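Local coordinates for protein metal-dependent hydrolase (Lactobacillus plantarum, PDB 2F6K) that probably acts as a manganese-bound, metal-dependent decarboxylase of the amidohydrolase family, related to aminocarboxymuconate-semialdehyde decarboxylase, at residues D65-N77 with L94-T108. Numbering follows the deposited sequence.
Sequences DKAETIRLVEAAN and LASLPIPYELDAVKT
N77 OD1 accepts the backbone N-H of S96 at 2.9 Å, and the donor lies in the carbonyl plane on a lone pair. The same side-chain amide gives its ND2 back to S96 O, a longer bond of 3.2 Å but nearly straight at 174°. Using both ends of the amide on one residue fixes its rotation and satisfies both backbone polar atoms of S96. V73 and I70 continue the seam, V73 CG1 lying against P98 CD and I70 CG1 at 4.0 Å from P98 CB. The contact illustrates how a TIM-barrel amidohydrolase closes a right-handed beta-alpha-beta unit: helix 66-86 packs against the strand that follows it and the loop leading to helix 102-114, the two helix segments running almost parallel (14°) with axes 11.7 Å apart. Beyond P98, the ring of Y101 carries the aliphatic part of K66 on one face, with CG 3.5 Å from the ring centroid in a CH-pi contact. With CG anti to the backbone N (chi1 -176°) and an extended chain beyond, K66 passes across the ring to bring NZ within 3.4 Å of D104 OD2, a salt bridge beside the second subunit, whose R139 packs on K66. Y101 OH and T69 OG1 share a water, 2.7 Å from OH; T69 OG1 also bonds to V61 O. A leucine in place of Y101 would probably leave this water without one mate and the K66 chain without its flat support. Farther along, a second water joins E74 OE2 to T108 OG1.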
# COMPACT_ATOMS: atom_id res chain seq x y z
N ASP A 65 10.83 16.13 -6.91
CA ASP A 65 11.67 17.32 -6.95
C ASP A 65 10.80 18.51 -7.41
O ASP A 65 10.40 18.59 -8.57
CB ASP A 65 12.83 17.09 -7.93
CG ASP A 65 13.83 18.24 -7.94
OD1 ASP A 65 13.42 19.42 -7.90
OD2 ASP A 65 15.04 17.96 -8.01
N LYS A 66 10.52 19.42 -6.49
CA LYS A 66 9.69 20.59 -6.79
C LYS A 66 10.20 21.45 -7.94
O LYS A 66 9.46 21.74 -8.88
CB LYS A 66 9.52 21.46 -5.55
CG LYS A 66 8.58 22.62 -5.78
CD LYS A 66 8.40 23.44 -4.52
CE LYS A 66 7.57 24.68 -4.80
NZ LYS A 66 7.67 25.66 -3.69
N ALA A 67 11.45 21.89 -7.85
CA ALA A 67 12.01 22.72 -8.91
C ALA A 67 11.90 22.04 -10.28
O ALA A 67 11.57 22.68 -11.28
CB ALA A 67 13.47 23.04 -8.62
N GLU A 68 12.18 20.74 -10.31
CA GLU A 68 12.11 19.99 -11.56
C GLU A 68 10.66 19.91 -12.08
O GLU A 68 10.42 20.04 -13.28
CB GLU A 68 12.65 18.57 -11.36
CG GLU A 68 12.62 17.72 -12.61
CD GLU A 68 12.90 16.26 -12.34
OE1 GLU A 68 12.28 15.70 -11.41
OE2 GLU A 68 13.74 15.68 -13.06
N THR A 69 9.72 19.70 -11.17
CA THR A 69 8.31 19.63 -11.56
C THR A 69 7.88 20.96 -12.20
O THR A 69 7.22 20.98 -13.24
CB THR A 69 7.41 19.36 -10.33
OG1 THR A 69 7.68 18.06 -9.80
CG2 THR A 69 5.94 19.46 -10.71
N ILE A 70 8.26 22.06 -11.57
CA ILE A 70 7.91 23.38 -12.07
C ILE A 70 8.60 23.68 -13.40
O ILE A 70 8.05 24.37 -14.26
CB ILE A 70 8.30 24.46 -11.04
CG1 ILE A 70 7.34 24.38 -9.85
CG2 ILE A 70 8.26 25.83 -11.67
CD1 ILE A 70 7.56 25.42 -8.78
N ARG A 71 9.79 23.14 -13.57
CA ARG A 71 10.57 23.34 -14.77
C ARG A 71 9.97 22.51 -15.92
O ARG A 71 9.83 22.99 -17.04
CB ARG A 71 12.02 22.93 -14.49
CG ARG A 71 13.04 23.31 -15.53
CD ARG A 71 14.44 22.94 -15.06
NE ARG A 71 14.60 21.50 -14.83
CZ ARG A 71 14.40 20.56 -15.75
NH1 ARG A 71 14.02 20.89 -16.99
NH2 ARG A 71 14.58 19.28 -15.44
N LEU A 72 9.58 21.28 -15.61
CA LEU A 72 9.01 20.40 -16.62
C LEU A 72 7.66 20.91 -17.10
O LEU A 72 7.37 20.88 -18.30
CB LEU A 72 8.87 18.98 -16.07
CG LEU A 72 10.21 18.25 -15.90
CD1 LEU A 72 9.99 16.88 -15.27
CD2 LEU A 72 10.89 18.11 -17.26
N VAL A 73 6.85 21.39 -16.17
CA VAL A 73 5.54 21.94 -16.50
C VAL A 73 5.72 23.17 -17.41
O VAL A 73 5.03 23.30 -18.42
CB VAL A 73 4.76 22.36 -15.24
CG1 VAL A 73 3.55 23.20 -15.63
CG2 VAL A 73 4.32 21.14 -14.48
N GLU A 74 6.65 24.05 -17.06
CA GLU A 74 6.90 25.25 -17.86
C GLU A 74 7.40 24.89 -19.26
O GLU A 74 7.04 25.54 -20.24
CB GLU A 74 7.90 26.17 -17.15
CG GLU A 74 7.40 26.68 -15.80
CD GLU A 74 8.33 27.71 -15.15
OE1 GLU A 74 9.57 27.54 -15.22
OE2 GLU A 74 7.81 28.68 -14.55
N ALA A 75 8.23 23.86 -19.36
CA ALA A 75 8.75 23.45 -20.66
C ALA A 75 7.64 22.85 -21.52
O ALA A 75 7.63 23.01 -22.74
CB ALA A 75 9.88 22.43 -20.48
N ALA A 76 6.70 22.17 -20.87
CA ALA A 76 5.59 21.54 -21.57
C ALA A 76 4.59 22.59 -22.05
O ALA A 76 4.03 22.50 -23.15
CB ALA A 76 4.89 20.53 -20.67
N ASN A 77 4.35 23.60 -21.22
CA ASN A 77 3.42 24.64 -21.62
C ASN A 77 4.01 25.55 -22.69
O ASN A 77 3.29 26.06 -23.54
CB ASN A 77 2.96 25.43 -20.42
CG ASN A 77 2.08 24.63 -19.51
OD1 ASN A 77 1.49 23.63 -19.93
ND2 ASN A 77 1.97 25.05 -18.27
N LEU A 94 -3.81 22.40 -23.88
CA LEU A 94 -4.27 22.51 -22.51
C LEU A 94 -2.99 22.55 -21.67
O LEU A 94 -2.09 21.72 -21.85
CB LEU A 94 -5.11 21.30 -22.13
CG LEU A 94 -6.46 21.16 -22.81
CD1 LEU A 94 -7.11 19.85 -22.38
CD2 LEU A 94 -7.34 22.36 -22.46
N ALA A 95 -2.90 23.50 -20.75
CA ALA A 95 -1.71 23.61 -19.93
C ALA A 95 -1.68 22.60 -18.78
O ALA A 95 -2.72 22.23 -18.23
CB ALA A 95 -1.62 25.02 -19.37
N SER A 96 -0.47 22.16 -18.42
CA SER A 96 -0.30 21.24 -17.30
C SER A 96 -0.08 22.12 -16.07
O SER A 96 0.27 23.29 -16.19
CB SER A 96 0.90 20.32 -17.52
OG SER A 96 0.64 19.38 -18.55
N LEU A 97 -0.28 21.55 -14.88
CA LEU A 97 -0.11 22.31 -13.65
C LEU A 97 0.91 21.65 -12.72
O LEU A 97 0.94 20.42 -12.59
CB LEU A 97 -1.45 22.44 -12.92
CG LEU A 97 -2.61 23.06 -13.70
CD1 LEU A 97 -3.84 23.13 -12.81
CD2 LEU A 97 -2.23 24.45 -14.18
N PRO A 98 1.74 22.46 -12.05
CA PRO A 98 2.76 21.96 -11.13
C PRO A 98 2.18 21.39 -9.84
O PRO A 98 2.67 21.69 -8.74
CB PRO A 98 3.65 23.18 -10.91
CG PRO A 98 2.65 24.29 -10.92
CD PRO A 98 1.77 23.93 -12.11
N ILE A 99 1.13 20.60 -9.96
CA ILE A 99 0.52 19.96 -8.80
C ILE A 99 1.59 19.02 -8.25
O ILE A 99 2.38 18.47 -9.03
CB ILE A 99 -0.73 19.17 -9.23
CG1 ILE A 99 -1.86 20.15 -9.56
CG2 ILE A 99 -1.13 18.17 -8.14
CD1 ILE A 99 -3.13 19.50 -10.08
N PRO A 100 1.62 18.78 -6.93
CA PRO A 100 0.80 19.24 -5.80
C PRO A 100 1.17 20.57 -5.15
O PRO A 100 0.83 20.79 -3.99
CB PRO A 100 0.97 18.11 -4.81
CG PRO A 100 2.45 17.87 -4.92
CD PRO A 100 2.66 17.85 -6.44
N TYR A 101 1.87 21.45 -5.86
CA TYR A 101 2.26 22.71 -5.26
C TYR A 101 1.19 23.76 -5.52
O TYR A 101 1.25 24.49 -6.51
CB TYR A 101 3.62 23.13 -5.83
CG TYR A 101 4.65 22.02 -5.69
CD1 TYR A 101 5.11 21.62 -4.43
CD2 TYR A 101 5.11 21.31 -6.80
CE1 TYR A 101 6.00 20.56 -4.28
CE2 TYR A 101 5.99 20.25 -6.67
CZ TYR A 101 6.43 19.88 -5.41
OH TYR A 101 7.30 18.82 -5.26
N GLU A 102 0.23 23.83 -4.61
CA GLU A 102 -0.91 24.75 -4.74
C GLU A 102 -0.63 26.17 -5.20
O GLU A 102 -1.17 26.60 -6.22
CB GLU A 102 -1.69 24.81 -3.43
CG GLU A 102 -2.90 25.74 -3.51
CD GLU A 102 -3.68 25.80 -2.21
OE1 GLU A 102 -3.07 26.09 -1.16
OE2 GLU A 102 -4.92 25.57 -2.25
N LEU A 103 0.19 26.91 -4.46
CA LEU A 103 0.46 28.29 -4.81
C LEU A 103 1.10 28.41 -6.18
O LEU A 103 0.76 29.31 -6.96
CB LEU A 103 1.34 28.96 -3.75
CG LEU A 103 1.07 30.46 -3.57
CD1 LEU A 103 -0.41 30.66 -3.27
CD2 LEU A 103 1.92 31.03 -2.44
N ASP A 104 2.01 27.50 -6.49
CA ASP A 104 2.70 27.51 -7.78
C ASP A 104 1.73 27.19 -8.92
O ASP A 104 1.81 27.78 -10.00
CB ASP A 104 3.85 26.50 -7.75
CG ASP A 104 4.90 26.85 -6.71
OD1 ASP A 104 5.76 27.71 -7.00
OD2 ASP A 104 4.87 26.28 -5.60
N ALA A 105 0.82 26.25 -8.67
CA ALA A 105 -0.17 25.87 -9.67
C ALA A 105 -1.10 27.05 -9.93
O ALA A 105 -1.48 27.30 -11.07
CB ALA A 105 -0.96 24.66 -9.19
N VAL A 106 -1.48 27.76 -8.87
CA VAL A 106 -2.36 28.93 -8.98
C VAL A 106 -1.71 29.90 -9.95
O VAL A 106 -2.38 30.52 -10.79
CB VAL A 106 -2.53 29.62 -7.60
CG1 VAL A 106 -3.05 31.05 -7.78
CG2 VAL A 106 -3.51 28.84 -6.74
N LYS A 107 -0.40 30.03 -9.84
CA LYS A 107 0.38 30.91 -10.69
C LYS A 107 0.36 30.43 -12.15
O LYS A 107 0.23 31.24 -13.07
CB LYS A 107 1.81 30.98 -10.15
CG LYS A 107 2.76 31.90 -10.91
CD LYS A 107 3.86 31.08 -11.58
CE LYS A 107 5.16 31.87 -11.73
NZ LYS A 107 6.34 30.96 -11.77
N THR A 108 0.49 29.12 -12.35
CA THR A 108 0.49 28.57 -13.70
C THR A 108 -0.85 28.73 -14.39
O THR A 108 -0.91 28.95 -15.61
CB THR A 108 0.87 27.07 -13.70
OG1 THR A 108 2.20 26.92 -13.18
CG2 THR A 108 0.84 26.51 -15.12
O HOH W 1 7.81 17.22 -7.31
O HOH W 2 4.63 28.17 -14.55